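Local coordinates for protein CPI (PDB 4IT7) that probably inhibits cysteine endopeptidases, as a roundworm member of the cystatin family with an immunomodulatory role, at residues N57-L62 with I89-I94; F38-V43 with I64-C69. All blocks are in the same frame, centred on the assembly; numbering follows the deposited sequence.

Contact 1 (N57-L62 with I89-I94); sequences NTVLEL and ICTVAI
Leu-62 meets Val-92 by one methyl from each, CD1 to CG2 at 3.9 Å, on the face of the sheet that also carries Thr-58, Leu-60, Cys-90 and Ile-94. The two side chains belong to successive hydrogen-bonded pairs, Leu-62 with Cys-90 and Leu-60 with Val-92, and the methyls bridge diagonally between them. On the other face, Val-59 and Thr-91 cross at a slant, Val-59 CG1 lying 3.8 Å from Thr-91 CG2. Both of these methyls are anti to the backbone N of their residue (Val-59 chi1 174°), a setting that turns them toward one another, while Val-59 CG2 reaches Ala-93 CB at 4.1 Å. Glu-61 runs beside Thr-91, pointing the same way, with CG 4.0 Å from Thr-91 OG1; its OE1 is hydrogen-bonded to Ser-47 OG, a partner outside the pair.

Six backbone hydrogen bonds position these side chains. They join Thr-58 to Ile-94, Leu-60 to Val-92 and Leu-62 to Cys-90, two bonds per pair; the shortest, from Leu-60 N to Val-92 O, measures 2.7 Å. All six are nearly straight (N-H...O at least 165°), as expected for antiparallel segments whose directions run 162° apart and whose axes approach to 4.6 Å.

Beyond this shell, Cys-90 forms a disulfide with Cys-110 of strand 102-112. Helix 17-33 covers the Leu-62 and Val-92 face, with Ile-19 against Leu-60, Leu-22 against Ile-94, Ala-23 against Leu-62 and Ala-26 against Val-92. This is the cystatin fold, a sheet wrapped around one long helix, and the contact joins two of its inner strands, flanked by strands 38-51 and 102-112.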
loop_
_atom_site.group_PDB
_atom_site.type_symbol
_atom_site.label_atom_id
_atom_site.label_comp_id
_atom_site.label_asym_id
_atom_site.label_seq_id
_atom_site.Cartn_x
_atom_site.Cartn_y
_atom_site.Cartn_z
ATOM N N ASN A 57 -6.703 13.057 -3.148
ATOM C CA ASN A 57 -6.920 11.846 -2.396
ATOM C C ASN A 57 -6.958 10.606 -3.276
ATOM O O ASN A 57 -7.867 10.425 -4.099
ATOM C CB ASN A 57 -8.188 11.929 -1.536
ATOM C CG ASN A 57 -8.219 10.842 -0.472
ATOM O OD1 ASN A 57 -7.175 10.367 0.024
ATOM N ND2 ASN A 57 -9.400 10.435 -0.119
ATOM N N THR A 58 -5.960 9.751 -3.092
ATOM C CA THR A 58 -5.842 8.500 -3.817
ATOM C C THR A 58 -6.176 7.285 -2.940
ATOM O O THR A 58 -5.558 7.103 -1.887
ATOM C CB THR A 58 -4.410 8.312 -4.328
ATOM O OG1 THR A 58 -4.023 9.441 -5.122
ATOM C CG2 THR A 58 -4.308 7.008 -5.131
ATOM N N VAL A 59 -7.122 6.455 -3.370
ATOM C CA VAL A 59 -7.485 5.258 -2.606
ATOM C C VAL A 59 -7.026 4.064 -3.422
ATOM O O VAL A 59 -7.341 3.942 -4.628
ATOM C CB VAL A 59 -8.984 5.154 -2.232
ATOM C CG1 VAL A 59 -9.269 3.790 -1.568
ATOM C CG2 VAL A 59 -9.402 6.277 -1.296
ATOM N N LEU A 60 -6.223 3.233 -2.770
ATOM C CA LEU A 60 -5.656 2.054 -3.386
ATOM C C LEU A 60 -6.152 0.827 -2.667
ATOM O O LEU A 60 -6.375 0.860 -1.452
ATOM C CB LEU A 60 -4.100 2.065 -3.346
ATOM C CG LEU A 60 -3.315 3.300 -3.776
ATOM C CD1 LEU A 60 -1.847 3.123 -3.446
ATOM C CD2 LEU A 60 -3.501 3.570 -5.266
ATOM N N GLU A 61 -6.337 -0.245 -3.442
ATOM C CA GLU A 61 -6.539 -1.555 -2.874
ATOM C C GLU A 61 -5.346 -2.347 -3.290
ATOM O O GLU A 61 -5.077 -2.483 -4.471
ATOM C CB GLU A 61 -7.753 -2.228 -3.452
ATOM C CG GLU A 61 -9.081 -1.867 -2.825
ATOM C CD GLU A 61 -10.206 -2.588 -3.570
ATOM O OE1 GLU A 61 -10.359 -2.364 -4.788
ATOM O OE2 GLU A 61 -10.910 -3.413 -2.965
ATOM N N LEU A 62 -4.649 -2.888 -2.291
ATOM C CA LEU A 62 -3.447 -3.650 -2.493
ATOM C C LEU A 62 -3.715 -5.074 -2.080
ATOM O O LEU A 62 -4.292 -5.331 -1.009
ATOM C CB LEU A 62 -2.296 -3.064 -1.631
ATOM C CG LEU A 62 -1.977 -1.565 -1.880
ATOM C CD1 LEU A 62 -0.910 -1.048 -0.918
ATOM C CD2 LEU A 62 -1.509 -1.328 -3.297
ATOM N N ILE A 89 -6.111 -8.091 1.575
ATOM C CA ILE A 89 -6.453 -6.897 0.802
ATOM C C ILE A 89 -6.572 -5.719 1.761
ATOM O O ILE A 89 -7.344 -5.738 2.751
ATOM C CB ILE A 89 -7.754 -7.023 0.017
ATOM C CG1 ILE A 89 -7.637 -8.186 -0.964
ATOM C CG2 ILE A 89 -8.014 -5.725 -0.764
ATOM C CD1 ILE A 89 -8.973 -8.635 -1.511
ATOM N N CYS A 90 -5.761 -4.716 1.477
ATOM C CA CYS A 90 -5.691 -3.542 2.312
ATOM C C CYS A 90 -6.150 -2.395 1.437
ATOM O O CYS A 90 -5.695 -2.287 0.286
ATOM C CB CYS A 90 -4.269 -3.354 2.790
ATOM S SG CYS A 90 -3.575 -4.751 3.741
ATOM N N THR A 91 -7.124 -1.638 1.964
ATOM C CA THR A 91 -7.537 -0.346 1.468
ATOM C C THR A 91 -6.683 0.747 2.166
ATOM O O THR A 91 -6.557 0.807 3.405
ATOM C CB THR A 91 -9.035 -0.163 1.719
ATOM O OG1 THR A 91 -9.720 -1.245 1.095
ATOM C CG2 THR A 91 -9.553 1.157 1.136
ATOM N N VAL A 92 -6.044 1.554 1.336
ATOM C CA VAL A 92 -5.111 2.584 1.752
ATOM C C VAL A 92 -5.540 3.888 1.071
ATOM O O VAL A 92 -5.862 3.877 -0.136
ATOM C CB VAL A 92 -3.667 2.286 1.298
ATOM C CG1 VAL A 92 -2.690 3.239 1.982
ATOM C CG2 VAL A 92 -3.273 0.851 1.606
ATOM N N ALA A 93 -5.574 4.978 1.850
ATOM C CA ALA A 93 -5.862 6.318 1.363
ATOM C C ALA A 93 -4.617 7.182 1.538
ATOM O O ALA A 93 -3.973 7.228 2.611
ATOM C CB ALA A 93 -7.071 6.912 2.072
ATOM N N ILE A 94 -4.211 7.799 0.438
ATOM C CA ILE A 94 -3.138 8.726 0.499
ATOM C C ILE A 94 -3.583 10.135 0.103
ATOM O O ILE A 94 -4.216 10.346 -0.949
ATOM C CB ILE A 94 -1.860 8.255 -0.192
ATOM C CG1 ILE A 94 -1.334 9.380 -1.014
ATOM C CG2 ILE A 94 -2.016 6.910 -0.920
ATOM C CD1 ILE A 94 0.137 9.587 -0.753
#

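Contact 2 (F38-V43 with I64-C69); sequences FQQTIV and IAPTSC
Gln-39 O takes two hydrogen bonds from Thr-67, one from N at 3.0 Å and one from OG1 at 2.9 Å. The amide N arrives almost in line with the carbonyl, the hydroxyl from 50° above its plane. Thr-67 OG1 sits between its backbone N and carbonyl carbon (chi1 68°), where it also accepts from Cys-69 N, closing an ST turn. Beside it, Thr-67 CG2 packs 3.6 Å from Thr-41 CB, the threonines crossing at about a right angle.

Gln-40 likewise crosses Ile-64 (Gln-40 CB to Ile-64 CD1 3.6 Å); the Gln-40 amide slants past Pro-66, OE1 3.2 Å from Pro-66 CA. Gln-40 NE2 donates to Phe-38 O, two residues back, at 2.7 Å from well above the carbonyl plane. The Phe-38 end is looser: its exposed ring turns an edge to exposed Ser-68, CD1 3.8 Å from Ser-68 C. At the other end exposed Val-43 still packs CG2 on Ala-65 CB.

Backbone bonds also join Gln-39 N to Cys-69 O and Thr-41 with Ala-65, twice. Pro-66, lacking an N-H, faces Gln-40 as a non-hydrogen-bonded pair, where these strands need none. The doubly bonded Gln-39 carbonyl and Cys-69–Cys-79 disulfide suggest an end held largely by polar and covalent links.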
loop_
_atom_site.group_PDB
_atom_site.type_symbol
_atom_site.label_atom_id
_atom_site.label_comp_id
_atom_site.label_asym_id
_atom_site.label_seq_id
_atom_site.Cartn_x
_atom_site.Cartn_y
_atom_site.Cartn_z
ATOM N N PHE A 38 6.647 -10.777 10.298
ATOM C CA PHE A 38 7.206 -10.976 8.936
ATOM C C PHE A 38 6.716 -9.846 8.004
ATOM O O PHE A 38 5.530 -9.458 8.054
ATOM C CB PHE A 38 6.757 -12.336 8.361
ATOM C CG PHE A 38 7.413 -13.522 9.023
ATOM C CD1 PHE A 38 8.511 -14.142 8.426
ATOM C CD2 PHE A 38 6.935 -14.028 10.246
ATOM C CE1 PHE A 38 9.129 -15.230 9.031
ATOM C CE2 PHE A 38 7.565 -15.116 10.860
ATOM C CZ PHE A 38 8.662 -15.715 10.242
ATOM N N GLN A 39 7.630 -9.322 7.195
ATOM C CA GLN A 39 7.316 -8.369 6.147
ATOM C C GLN A 39 6.283 -8.934 5.205
ATOM O O GLN A 39 6.286 -10.148 4.924
ATOM C CB GLN A 39 8.547 -8.117 5.291
ATOM C CG GLN A 39 9.766 -7.859 6.135
ATOM C CD GLN A 39 10.295 -6.467 5.947
ATOM O OE1 GLN A 39 9.626 -5.453 6.269
ATOM N NE2 GLN A 39 11.508 -6.396 5.420
ATOM N N GLN A 40 5.431 -8.040 4.707
ATOM C CA GLN A 40 4.454 -8.355 3.681
ATOM C C GLN A 40 4.960 -7.741 2.372
ATOM O O GLN A 40 5.776 -6.821 2.374
ATOM C CB GLN A 40 3.070 -7.796 4.038
ATOM C CG GLN A 40 2.500 -8.180 5.407
ATOM C CD GLN A 40 2.505 -9.684 5.614
ATOM O OE1 GLN A 40 1.695 -10.415 5.025
ATOM N NE2 GLN A 40 3.440 -10.163 6.445
ATOM N N THR A 41 4.482 -8.267 1.244
ATOM C CA THR A 41 4.879 -7.742 -0.022
ATOM C C THR A 41 3.617 -7.541 -0.825
ATOM O O THR A 41 2.557 -8.114 -0.492
ATOM C CB THR A 41 5.893 -8.643 -0.746
ATOM O OG1 THR A 41 6.386 -7.945 -1.887
ATOM C CG2 THR A 41 5.273 -9.954 -1.232
ATOM N N ILE A 42 3.707 -6.680 -1.829
ATOM C CA ILE A 42 2.559 -6.424 -2.687
ATOM C C ILE A 42 2.573 -7.537 -3.730
ATOM O O ILE A 42 3.565 -7.763 -4.404
ATOM C CB ILE A 42 2.606 -5.036 -3.368
ATOM C CG1 ILE A 42 2.384 -3.878 -2.377
ATOM C CG2 ILE A 42 1.524 -4.890 -4.439
ATOM C CD1 ILE A 42 3.167 -2.643 -2.855
ATOM N N VAL A 43 1.464 -8.242 -3.836
ATOM C CA VAL A 43 1.225 -9.097 -5.003
ATOM C C VAL A 43 0.778 -8.242 -6.202
ATOM O O VAL A 43 1.429 -8.211 -7.269
ATOM C CB VAL A 43 0.193 -10.180 -4.626
ATOM C CG1 VAL A 43 -0.152 -11.058 -5.834
ATOM C CG2 VAL A 43 0.787 -11.016 -3.502
ATOM N N ILE A 64 -1.783 -8.159 -0.786
ATOM C CA ILE A 64 -0.463 -8.355 -0.194
ATOM C C ILE A 64 -0.305 -9.785 0.321
ATOM O O ILE A 64 -1.303 -10.417 0.715
ATOM C CB ILE A 64 -0.134 -7.296 0.924
ATOM C CG1 ILE A 64 -0.913 -7.588 2.211
ATOM C CG2 ILE A 64 -0.423 -5.848 0.427
ATOM C CD1 ILE A 64 -0.326 -6.925 3.441
ATOM N N ALA A 65 0.948 -10.265 0.346
ATOM C CA ALA A 65 1.256 -11.608 0.862
ATOM C C ALA A 65 2.398 -11.590 1.854
ATOM O O ALA A 65 3.292 -10.781 1.703
ATOM C CB ALA A 65 1.582 -12.581 -0.285
ATOM N N PRO A 66 2.424 -12.558 2.822
ATOM C CA PRO A 66 3.584 -12.641 3.726
ATOM C C PRO A 66 4.805 -13.074 2.976
ATOM O O PRO A 66 4.678 -13.685 1.925
ATOM C CB PRO A 66 3.161 -13.671 4.769
ATOM C CG PRO A 66 2.120 -14.501 4.087
ATOM C CD PRO A 66 1.402 -13.577 3.144
ATOM N N THR A 67 5.972 -12.703 3.477
ATOM C CA THR A 67 7.263 -13.159 2.920
ATOM C C THR A 67 7.935 -13.894 4.053
ATOM O O THR A 67 7.351 -14.012 5.143
ATOM C CB THR A 67 8.197 -11.992 2.479
ATOM O OG1 THR A 67 8.648 -11.255 3.631
ATOM C CG2 THR A 67 7.481 -11.035 1.451
ATOM N N SER A 68 9.168 -14.355 3.841
ATOM C CA SER A 68 9.913 -14.920 4.968
ATOM C C SER A 68 10.948 -13.948 5.561
ATOM O O SER A 68 11.773 -14.310 6.397
ATOM C CB SER A 68 10.555 -16.227 4.560
ATOM O OG SER A 68 11.651 -15.935 3.732
ATOM N N CYS A 69 10.878 -12.712 5.140
ATOM C CA CYS A 69 11.720 -11.685 5.658
ATOM C C CYS A 69 11.167 -11.242 6.993
ATOM O O CYS A 69 10.088 -10.736 7.074
ATOM C CB CYS A 69 11.800 -10.545 4.654
ATOM S SG CYS A 69 12.803 -10.896 3.203
#

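Overall arrangement
Strand 56-70 serves both contacts, pairing through 57-62 with strand 88-97 in contact 1 and through 64-69 with strand 38-51 in contact 2. Their centres lie about 17 Å apart, yet they touch where Cys-90 SG packs 3.9 Å from Ile-64 CD1. Contact 1 is the more central, its centre about 6 Å from that of the chain against about 12 Å, with no exposed residue against three. Helix 17-33 covers one face of contact 1 and also meets Ile-42 and Ile-64 of contact 2. Contact 2 is more twisted (142° against 162°) and relies more on side-chain hydrogen bonds. Cys-90 is bridged to Cys-110 on edge strand 102-112, Cys-69 to Cys-79 in a loop.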